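Long-range contact in putative glycosyl hydrolase (Bacteroides thetaiotaomicron VPI-5482, PDB 3K11), which is probably a hydrolase of glycoside hydrolase family 88, although its substrate has not been established: residues Ala330-Asn341 and Pro402-Leu413. Numbering follows the deposited sequence. Where two conformers were deposited one is given.
Sequences AIYVYCLAHAIN and PVLWAGAEMIRL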
# COMPACT_ATOMS: atom_id res chain seq x y z
N ALA A 330 -2.98 16.25 14.00
CA ALA A 330 -3.01 16.86 15.33
C ALA A 330 -3.88 16.05 16.31
O ALA A 330 -3.51 15.87 17.49
CB ALA A 330 -3.52 18.33 15.25
N ILE A 331 -5.06 15.66 15.86
CA ILE A 331 -5.95 14.83 16.66
C ILE A 331 -5.21 13.54 17.12
O ILE A 331 -5.26 13.21 18.32
CB ILE A 331 -7.25 14.43 15.95
CG1 ILE A 331 -8.13 15.66 15.62
CG2 ILE A 331 -8.04 13.42 16.82
CD1 ILE A 331 -9.22 15.37 14.50
N TYR A 332 -4.54 12.85 16.21
CA TYR A 332 -3.82 11.64 16.59
C TYR A 332 -2.74 11.92 17.60
O TYR A 332 -2.54 11.13 18.55
CB TYR A 332 -3.20 10.93 15.41
CG TYR A 332 -4.22 10.54 14.34
CD1 TYR A 332 -5.47 10.03 14.68
CD2 TYR A 332 -3.90 10.61 13.01
CE1 TYR A 332 -6.38 9.66 13.69
CE2 TYR A 332 -4.82 10.24 12.01
CZ TYR A 332 -6.05 9.78 12.36
OH TYR A 332 -6.98 9.44 11.39
N VAL A 333 -2.01 13.00 17.41
CA VAL A 333 -0.96 13.37 18.39
C VAL A 333 -1.58 13.56 19.78
O VAL A 333 -1.04 13.07 20.77
CB VAL A 333 -0.19 14.64 17.95
CG1 VAL A 333 0.73 15.19 19.07
CG2 VAL A 333 0.64 14.34 16.66
N TYR A 334 -2.69 14.28 19.86
CA TYR A 334 -3.36 14.46 21.14
C TYR A 334 -3.72 13.09 21.71
O TYR A 334 -3.48 12.82 22.88
CB TYR A 334 -4.64 15.31 21.06
CG TYR A 334 -5.46 15.09 22.33
CD1 TYR A 334 -5.08 15.68 23.53
CD2 TYR A 334 -6.57 14.25 22.34
CE1 TYR A 334 -5.79 15.43 24.68
CE2 TYR A 334 -7.27 13.97 23.53
CZ TYR A 334 -6.87 14.58 24.69
OH TYR A 334 -7.55 14.37 25.86
N CYS A 335 -4.39 12.27 20.91
CA CYS A 335 -4.87 11.01 21.44
C CYS A 335 -3.75 10.14 21.96
O CYS A 335 -3.90 9.47 22.97
CB CYS A 335 -5.62 10.24 20.40
SG CYS A 335 -7.21 11.07 20.00
N LEU A 336 -2.65 10.10 21.22
CA LEU A 336 -1.53 9.25 21.58
C LEU A 336 -0.84 9.75 22.84
O LEU A 336 -0.59 8.96 23.77
CB LEU A 336 -0.56 9.12 20.42
CG LEU A 336 -1.03 8.37 19.18
CD1 LEU A 336 -0.01 8.60 18.01
CD2 LEU A 336 -1.34 6.84 19.45
N ALA A 337 -0.58 11.05 22.91
CA ALA A 337 0.06 11.62 24.12
C ALA A 337 -0.84 11.40 25.33
O ALA A 337 -0.36 11.05 26.42
CB ALA A 337 0.33 13.10 23.91
N HIS A 338 -2.15 11.61 25.15
CA HIS A 338 -3.12 11.44 26.24
C HIS A 338 -3.13 10.00 26.78
O HIS A 338 -3.09 9.76 27.99
CB HIS A 338 -4.51 11.81 25.77
CG HIS A 338 -5.52 11.89 26.86
ND1 HIS A 338 -5.41 12.81 27.88
CD2 HIS A 338 -6.65 11.18 27.09
CE1 HIS A 338 -6.43 12.64 28.72
NE2 HIS A 338 -7.21 11.68 28.25
N ALA A 339 -3.17 9.05 25.83
CA ALA A 339 -3.23 7.63 26.16
C ALA A 339 -1.95 7.20 26.88
O ALA A 339 -2.00 6.37 27.77
CB ALA A 339 -3.44 6.78 24.89
N ILE A 340 -0.80 7.77 26.49
CA ILE A 340 0.44 7.47 27.21
C ILE A 340 0.37 8.06 28.61
O ILE A 340 0.68 7.35 29.61
CB ILE A 340 1.70 8.04 26.49
CG1 ILE A 340 1.92 7.36 25.13
CG2 ILE A 340 2.95 7.83 27.38
CD1 ILE A 340 2.85 8.16 24.13
N ASN A 341 -0.05 9.32 28.69
CA ASN A 341 -0.17 10.00 29.98
C ASN A 341 -1.13 9.27 30.91
O ASN A 341 -0.89 9.23 32.13
CB ASN A 341 -0.64 11.44 29.80
CG ASN A 341 0.43 12.34 29.17
OD1 ASN A 341 1.63 12.08 29.31
ND2 ASN A 341 -0.01 13.43 28.56
N PRO A 402 -7.58 20.97 17.62
CA PRO A 402 -6.65 19.86 17.68
C PRO A 402 -5.19 20.21 17.88
O PRO A 402 -4.53 19.57 18.65
CB PRO A 402 -6.91 19.13 16.39
CG PRO A 402 -8.34 19.39 16.07
CD PRO A 402 -8.52 20.85 16.50
N VAL A 403 -4.69 21.26 17.23
CA VAL A 403 -3.31 21.66 17.43
C VAL A 403 -3.12 22.12 18.85
O VAL A 403 -2.11 21.80 19.48
CB VAL A 403 -2.93 22.76 16.39
CG1 VAL A 403 -1.61 23.44 16.77
CG2 VAL A 403 -2.86 22.10 14.97
N LEU A 404 -4.06 22.92 19.36
CA LEU A 404 -3.94 23.40 20.74
C LEU A 404 -3.96 22.26 21.74
O LEU A 404 -3.18 22.23 22.70
CB LEU A 404 -5.08 24.39 21.07
CG LEU A 404 -5.02 25.77 20.37
CD1 LEU A 404 -6.39 26.52 20.45
CD2 LEU A 404 -3.90 26.65 21.00
N TRP A 405 -4.87 21.33 21.52
CA TRP A 405 -5.07 20.19 22.43
C TRP A 405 -3.86 19.27 22.38
O TRP A 405 -3.34 18.86 23.40
CB TRP A 405 -6.33 19.43 22.04
CG TRP A 405 -7.11 18.82 23.18
CD1 TRP A 405 -6.68 18.56 24.44
CD2 TRP A 405 -8.45 18.35 23.11
NE1 TRP A 405 -7.66 17.98 25.17
CE2 TRP A 405 -8.76 17.81 24.37
CE3 TRP A 405 -9.43 18.35 22.12
CZ2 TRP A 405 -9.99 17.25 24.65
CZ3 TRP A 405 -10.65 17.81 22.39
CH2 TRP A 405 -10.92 17.24 23.63
N ALA A 406 -3.38 18.99 21.17
CA ALA A 406 -2.16 18.19 21.02
C ALA A 406 -0.93 18.80 21.72
O ALA A 406 -0.14 18.11 22.39
CB ALA A 406 -1.91 17.93 19.52
N GLY A 407 -0.77 20.10 21.55
CA GLY A 407 0.33 20.83 22.17
C GLY A 407 0.22 20.74 23.66
O GLY A 407 1.19 20.45 24.35
N ALA A 408 -0.97 21.01 24.17
CA ALA A 408 -1.20 20.93 25.62
C ALA A 408 -0.81 19.58 26.19
O ALA A 408 -0.17 19.50 27.24
CB ALA A 408 -2.67 21.20 25.93
N GLU A 409 -1.18 18.52 25.48
CA GLU A 409 -0.93 17.17 25.94
C GLU A 409 0.52 16.76 25.74
O GLU A 409 1.12 16.04 26.58
CB GLU A 409 -1.88 16.19 25.22
CG GLU A 409 -2.11 14.91 25.97
CD GLU A 409 -2.86 15.08 27.28
OE1 GLU A 409 -3.51 16.10 27.47
OE2 GLU A 409 -2.77 14.18 28.10
N MSE A 410 1.13 17.26 24.68
CA MSE A 410 2.58 17.06 24.52
C MSE A 410 3.38 17.71 25.64
O MSE A 410 4.38 17.13 26.11
CB MSE A 410 3.07 17.58 23.15
CG MSE A 410 2.69 16.76 21.95
SE MSE A 410 3.41 15.01 21.95
CE MSE A 410 5.23 15.39 22.31
N ILE A 411 2.95 18.86 26.12
CA ILE A 411 3.65 19.49 27.25
C ILE A 411 3.60 18.58 28.48
O ILE A 411 4.64 18.37 29.13
CB ILE A 411 3.09 20.91 27.55
CG1 ILE A 411 3.51 21.86 26.41
CG2 ILE A 411 3.52 21.48 28.98
CD1 ILE A 411 2.66 23.19 26.29
N ARG A 412 2.41 18.03 28.78
CA ARG A 412 2.27 17.07 29.88
C ARG A 412 3.21 15.89 29.68
O ARG A 412 3.95 15.51 30.58
CB ARG A 412 0.85 16.53 29.96
CG ARG A 412 0.63 15.45 31.02
CD ARG A 412 0.48 16.05 32.37
NE ARG A 412 -0.90 16.46 32.64
CZ ARG A 412 -1.26 17.37 33.55
NH1 ARG A 412 -0.35 18.04 34.27
NH2 ARG A 412 -2.55 17.65 33.72
N LEU A 413 3.16 15.31 28.49
CA LEU A 413 4.00 14.14 28.16
C LEU A 413 5.49 14.43 28.35
O LEU A 413 6.25 13.65 29.00
CB LEU A 413 3.71 13.69 26.72
CG LEU A 413 4.43 12.43 26.19
CD1 LEU A 413 4.02 11.18 27.00
CD2 LEU A 413 4.17 12.22 24.69
O HOH W 1 -7.60 16.39 27.67
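The rings of Tyr334 and Trp405 meet obliquely: the five-membered ring of the indole lies over one face of the phenol ring, with centroids 3.8 Å apart and planes at 33°. On its opposite face the Tyr334 ring carries His338 CB, near the rim, and the tyrosine's own OH stands over the centre of the imidazole. At the edge of the indole, in plane, sits a water that accepts from Trp405 NE1 and donates to Tyr334 OH at 2.7 Å, tying the two aromatic residues together by their polar atoms as well.

One turn on, Glu409 pushes into a hole formed by Tyr334, Ala337, His338 and Asn341. CG lies anti to the backbone N and the chain then bends at chi2, which brings OE2 between two donors on opposite faces of the carboxylate. His338 ND1 reaches Glu409 OE2 at 3.0 Å, with the oxygen close to the imidazole plane; Asn341 ND2 comes to Glu409 OE2 at 2.9 Å in a nearly straight bond, 169° at the hydrogen.

On the other flank the packing is largely apolar: Val333 CG1 rests on Ala406 CB, and Leu413 CD1 fits against Ile340 CG2 at 3.5 Å. Ala406 CB also makes a methyl-to-carbonyl contact with Ala330 O at 3.3 Å. Consistent with the small side chains of Ala330 and Ala406, the axes of the two segments come within 7.9 Å.

These nearly parallel helices, crossing at 28°, belong to the all-helical core expected of the six-hairpin clan. A glutamine in place of Glu409 would probably weaken the grip on His338 and Asn341, since the negative charge facing both donors would be lost. Because His338 NE2 also bonds to Asp280 of helix 265-281, the imidazole, bound at both nitrogens to carboxylates, is probably biased toward the protonated form. The hydrogen-bonded chain from Asp280 through His338 and Glu409 joins three helices.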